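Local atomic coordinates of E3 SUMO-protein ligase SIZ2 (Saccharomyces cerevisiae, PDB entry 6U75), a protein that acts as a SUMO E3 ligase of the PIAS family, carrying a zinc-binding SP-RING domain, and binds double-stranded DNA. Residues Lys38-Leu43 / Cys134-Val139; Tyr109-Val112 / Met116-Leu119. All coordinates share one frame; numbering follows the deposited sequence.

Contact 1: Lys38-Leu43 / Cys134-Val139; sequences KSNHDL and CFIVEV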
# COMPACT_ATOMS: atom_id res chain seq x y z
N LYS A 38 4.88 -2.65 30.17
CA LYS A 38 3.81 -1.72 30.52
C LYS A 38 4.05 -0.35 29.90
O LYS A 38 3.09 0.37 29.60
CB LYS A 38 3.69 -1.62 32.04
CG LYS A 38 2.33 -1.14 32.53
CD LYS A 38 2.32 0.36 32.79
CE LYS A 38 0.96 0.81 33.31
NZ LYS A 38 0.93 2.27 33.60
N SER A 39 5.31 0.03 29.70
CA SER A 39 5.60 1.30 29.04
C SER A 39 5.12 1.29 27.59
O SER A 39 4.56 2.28 27.11
CB SER A 39 7.10 1.60 29.10
OG SER A 39 7.48 2.05 30.39
N ASN A 40 5.31 0.17 26.88
CA ASN A 40 4.82 0.08 25.52
C ASN A 40 3.29 0.03 25.47
O ASN A 40 2.68 0.55 24.53
CB ASN A 40 5.42 -1.14 24.82
CG ASN A 40 6.89 -0.95 24.48
OD1 ASN A 40 7.30 0.14 24.07
ND2 ASN A 40 7.68 -2.00 24.65
N HIS A 41 2.65 -0.56 26.48
CA HIS A 41 1.20 -0.47 26.58
C HIS A 41 0.75 0.97 26.76
O HIS A 41 -0.20 1.43 26.12
CB HIS A 41 0.70 -1.34 27.74
CG HIS A 41 0.40 -2.75 27.36
ND1 HIS A 41 -0.87 -3.18 27.04
CD2 HIS A 41 1.20 -3.84 27.24
CE1 HIS A 41 -0.84 -4.47 26.74
NE2 HIS A 41 0.41 -4.89 26.85
N ASP A 42 1.42 1.71 27.65
CA ASP A 42 1.10 3.12 27.84
C ASP A 42 1.31 3.90 26.55
O ASP A 42 0.55 4.83 26.24
CB ASP A 42 1.94 3.71 28.96
CG ASP A 42 1.65 3.09 30.31
OD1 ASP A 42 0.54 2.55 30.49
OD2 ASP A 42 2.53 3.14 31.19
N LEU A 43 2.34 3.55 25.78
CA LEU A 43 2.57 4.22 24.51
C LEU A 43 1.45 3.93 23.52
O LEU A 43 0.97 4.84 22.84
CB LEU A 43 3.93 3.79 23.94
CG LEU A 43 4.34 4.46 22.63
CD1 LEU A 43 4.49 5.97 22.82
CD2 LEU A 43 5.63 3.85 22.11
N CYS A 134 8.25 -7.61 15.13
CA CYS A 134 7.07 -6.93 15.65
C CYS A 134 7.44 -5.49 15.96
O CYS A 134 8.48 -5.23 16.57
CB CYS A 134 6.54 -7.62 16.92
SG CYS A 134 6.01 -9.32 16.67
N PHE A 135 6.60 -4.56 15.53
CA PHE A 135 6.86 -3.14 15.72
C PHE A 135 5.59 -2.44 16.18
O PHE A 135 4.49 -2.77 15.73
CB PHE A 135 7.35 -2.47 14.43
CG PHE A 135 8.72 -2.89 14.00
CD1 PHE A 135 8.92 -4.10 13.37
CD2 PHE A 135 9.81 -2.05 14.21
CE1 PHE A 135 10.19 -4.48 12.96
CE2 PHE A 135 11.07 -2.43 13.80
CZ PHE A 135 11.26 -3.64 13.18
N ILE A 136 5.75 -1.47 17.07
CA ILE A 136 4.71 -0.47 17.26
C ILE A 136 4.83 0.53 16.12
O ILE A 136 5.93 0.95 15.75
CB ILE A 136 4.84 0.20 18.64
CG1 ILE A 136 4.73 -0.87 19.73
CG2 ILE A 136 3.76 1.27 18.81
CD1 ILE A 136 4.57 -0.32 21.13
N VAL A 137 3.69 0.89 15.53
CA VAL A 137 3.68 1.72 14.34
C VAL A 137 2.52 2.70 14.42
O VAL A 137 1.47 2.41 15.00
CB VAL A 137 3.56 0.87 13.05
CG1 VAL A 137 4.68 -0.15 12.97
CG2 VAL A 137 2.20 0.19 12.98
N GLU A 138 2.72 3.87 13.83
CA GLU A 138 1.65 4.82 13.60
C GLU A 138 1.06 4.54 12.23
O GLU A 138 1.78 4.53 11.23
CB GLU A 138 2.16 6.26 13.69
CG GLU A 138 1.06 7.31 13.65
CD GLU A 138 1.59 8.72 13.73
OE1 GLU A 138 1.17 9.56 12.90
OE2 GLU A 138 2.44 9.00 14.61
N VAL A 139 -0.25 4.30 12.18
CA VAL A 139 -0.94 3.96 10.95
C VAL A 139 -1.64 5.19 10.40
O VAL A 139 -2.04 6.10 11.15
CB VAL A 139 -1.95 2.81 11.16
CG1 VAL A 139 -1.25 1.58 11.71
CG2 VAL A 139 -3.09 3.24 12.08
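Asn40 and Leu43 reach across from one face of a helix to Ile136 on a β-strand, and the apolar part of this meeting rests on a single methyl group. CD1 of Ile136 sits 3.9 Å from Asn40 CB and 4.1 Å from Asn40 CG. It lies off to one side of the amide plane, on the half that carries OD1 rather than ND2, so the polar side chain offers mainly its carbon root and its flat surface. The same methyl also lies 4.0 Å from the backbone oxygen O of Asn40. One helical turn further on, Leu43 adds a looser touch, with its CD2 at 4.4 Å from Ile136 CD1. The isoleucine chain is extended at its second torsion (chi2 -169°), which carries CD1 outward from the strand and into reach of both helical residues.

This is a helix laid against a face of antiparallel sheet within the PINIT domain. The helix 38-46 stands off the strand by 8.3 Å between the CA atoms of Asn40 and Ile136, and strand 130-139 is paired in the sheet with strands 12-21 and 50-58. Ile136 also packs on Val12, while Asn40 touches Ile14, so the helix rests on more than one strand.

Electrostatic contacts belong to the helix alone. Lys38 NZ forms a salt bridge 3.0 Å long to OD2 of Asp42, approaching the syn lone pair, with a second, weak bond to OD1. This pair spans one turn, alongside the backbone bond from Asp42 N to Lys38 O. At the start of the helix Ser37 OG is hydrogen-bonded to Asn40 N. His41 turns away from the strand and packs on Val36 and Pro113.

Contact 2: Tyr109-Val112 / Met116-Leu119; sequences YLKV and MNHL
With CG of Asn117 beside its own backbone N (chi1 -64°), the carboxamide swings off the strand toward the loop and presents OD1 to Lys111. The backbone N of Lys111 donates to Asn117 OD1 over 3.2 Å; the bond is nearly straight, 165° at the hydrogen, and arrives in the carbonyl plane. OD1 takes a second N-H from Asn83 ND2, so two donors grip this buried oxygen. Asn117 ND2 in turn donates to a water at 3.1 Å and, weakly, to Phe34 O.

Leu110 crosses the amide at about a right angle, its CD2 lying to one side of the amide plane, 3.5 Å from Asn117 CG. Lys111 sends CB and CG past the same oxygen, with CB 3.7 Å from OD1, before its bent chain leads off. Replacing Asn117 with an alanine would probably leave Lys111 N and Asn83 ND2 without their shared acceptor and open a gap beside Leu110.

Around it, Asn117 and Leu110 both pack on Phe82 of strand 79-82. A side-chain amide thus ties the irregular loop 109-112 of the PINIT domain to strand 117-123 of its antiparallel sheet.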
# COMPACT_ATOMS: atom_id res chain seq x y z
N TYR A 109 -5.75 -8.29 20.45
CA TYR A 109 -5.63 -9.59 21.11
C TYR A 109 -4.45 -9.64 22.08
O TYR A 109 -4.05 -10.73 22.49
CB TYR A 109 -5.51 -10.69 20.05
CG TYR A 109 -6.44 -10.49 18.88
CD1 TYR A 109 -7.81 -10.60 19.03
CD2 TYR A 109 -5.94 -10.18 17.62
CE1 TYR A 109 -8.67 -10.41 17.96
CE2 TYR A 109 -6.79 -9.99 16.54
CZ TYR A 109 -8.15 -10.11 16.72
OH TYR A 109 -8.99 -9.92 15.65
N LEU A 110 -3.91 -8.49 22.45
CA LEU A 110 -2.79 -8.44 23.38
C LEU A 110 -3.26 -8.68 24.81
O LEU A 110 -4.36 -8.30 25.20
CB LEU A 110 -2.08 -7.09 23.30
CG LEU A 110 -0.69 -7.05 22.67
CD1 LEU A 110 -0.18 -5.62 22.64
CD2 LEU A 110 0.28 -7.95 23.41
N LYS A 111 -2.40 -9.33 25.59
CA LYS A 111 -2.65 -9.56 27.01
C LYS A 111 -1.96 -8.48 27.85
O LYS A 111 -1.11 -7.74 27.37
CB LYS A 111 -2.16 -10.95 27.42
CG LYS A 111 -2.83 -12.10 26.66
CD LYS A 111 -4.32 -12.17 26.94
CE LYS A 111 -5.13 -12.39 25.67
NZ LYS A 111 -6.56 -12.02 25.85
N VAL A 112 -2.36 -8.41 29.11
CA VAL A 112 -1.80 -7.42 30.04
C VAL A 112 -0.29 -7.59 30.10
O VAL A 112 0.23 -8.67 29.75
CB VAL A 112 -2.43 -7.55 31.44
CG1 VAL A 112 -3.88 -7.06 31.41
CG2 VAL A 112 -2.36 -8.98 31.94
N MET A 116 2.19 -13.45 29.51
CA MET A 116 2.99 -13.82 28.35
C MET A 116 2.13 -13.86 27.10
O MET A 116 0.98 -14.31 27.14
CB MET A 116 3.65 -15.18 28.57
CG MET A 116 4.88 -15.42 27.71
SD MET A 116 6.29 -14.48 28.29
CE MET A 116 7.44 -14.71 26.94
N ASN A 117 2.69 -13.39 25.99
CA ASN A 117 2.02 -13.46 24.69
C ASN A 117 2.63 -14.59 23.87
O ASN A 117 3.86 -14.67 23.72
CB ASN A 117 2.14 -12.14 23.93
CG ASN A 117 1.44 -11.00 24.64
OD1 ASN A 117 0.21 -10.89 24.60
ND2 ASN A 117 2.22 -10.14 25.29
N HIS A 118 1.77 -15.46 23.35
CA HIS A 118 2.16 -16.60 22.54
C HIS A 118 1.67 -16.40 21.12
O HIS A 118 0.49 -16.10 20.90
CB HIS A 118 1.60 -17.91 23.11
CG HIS A 118 1.97 -18.16 24.53
ND1 HIS A 118 3.16 -18.75 24.90
CD2 HIS A 118 1.30 -17.91 25.68
CE1 HIS A 118 3.21 -18.85 26.22
NE2 HIS A 118 2.10 -18.34 26.72
N LEU A 119 2.57 -16.55 20.15
CA LEU A 119 2.24 -16.44 18.73
C LEU A 119 2.67 -17.74 18.05
O LEU A 119 3.87 -18.05 17.99
CB LEU A 119 2.94 -15.24 18.10
CG LEU A 119 2.75 -15.07 16.59
CD1 LEU A 119 1.29 -14.79 16.25
CD2 LEU A 119 3.64 -13.96 16.05
O HOH W 1 1.25 -7.71 26.87

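Both contacts lie within the PINIT domain, their centres about 14 Å apart and away from the zinc site of the SP-RING part. Along the chain contact 2 is nested inside contact 1: helix 38-46 comes first, then the loop 109-112 and strand 117-123, and finally strand 130-139. The last two strands are consecutive but belong to different antiparallel sheets. The contacts also touch directly, because His41, on the helix face turned from strand 130-139, brings NE2 to 3.3 Å from O of Lys111. Helix 38-46 is thus in touch with both, resting by Asn40 and Leu43 on strand 130-139 of one sheet and meeting through His41 the loop that leads into strand 117-123 of the other.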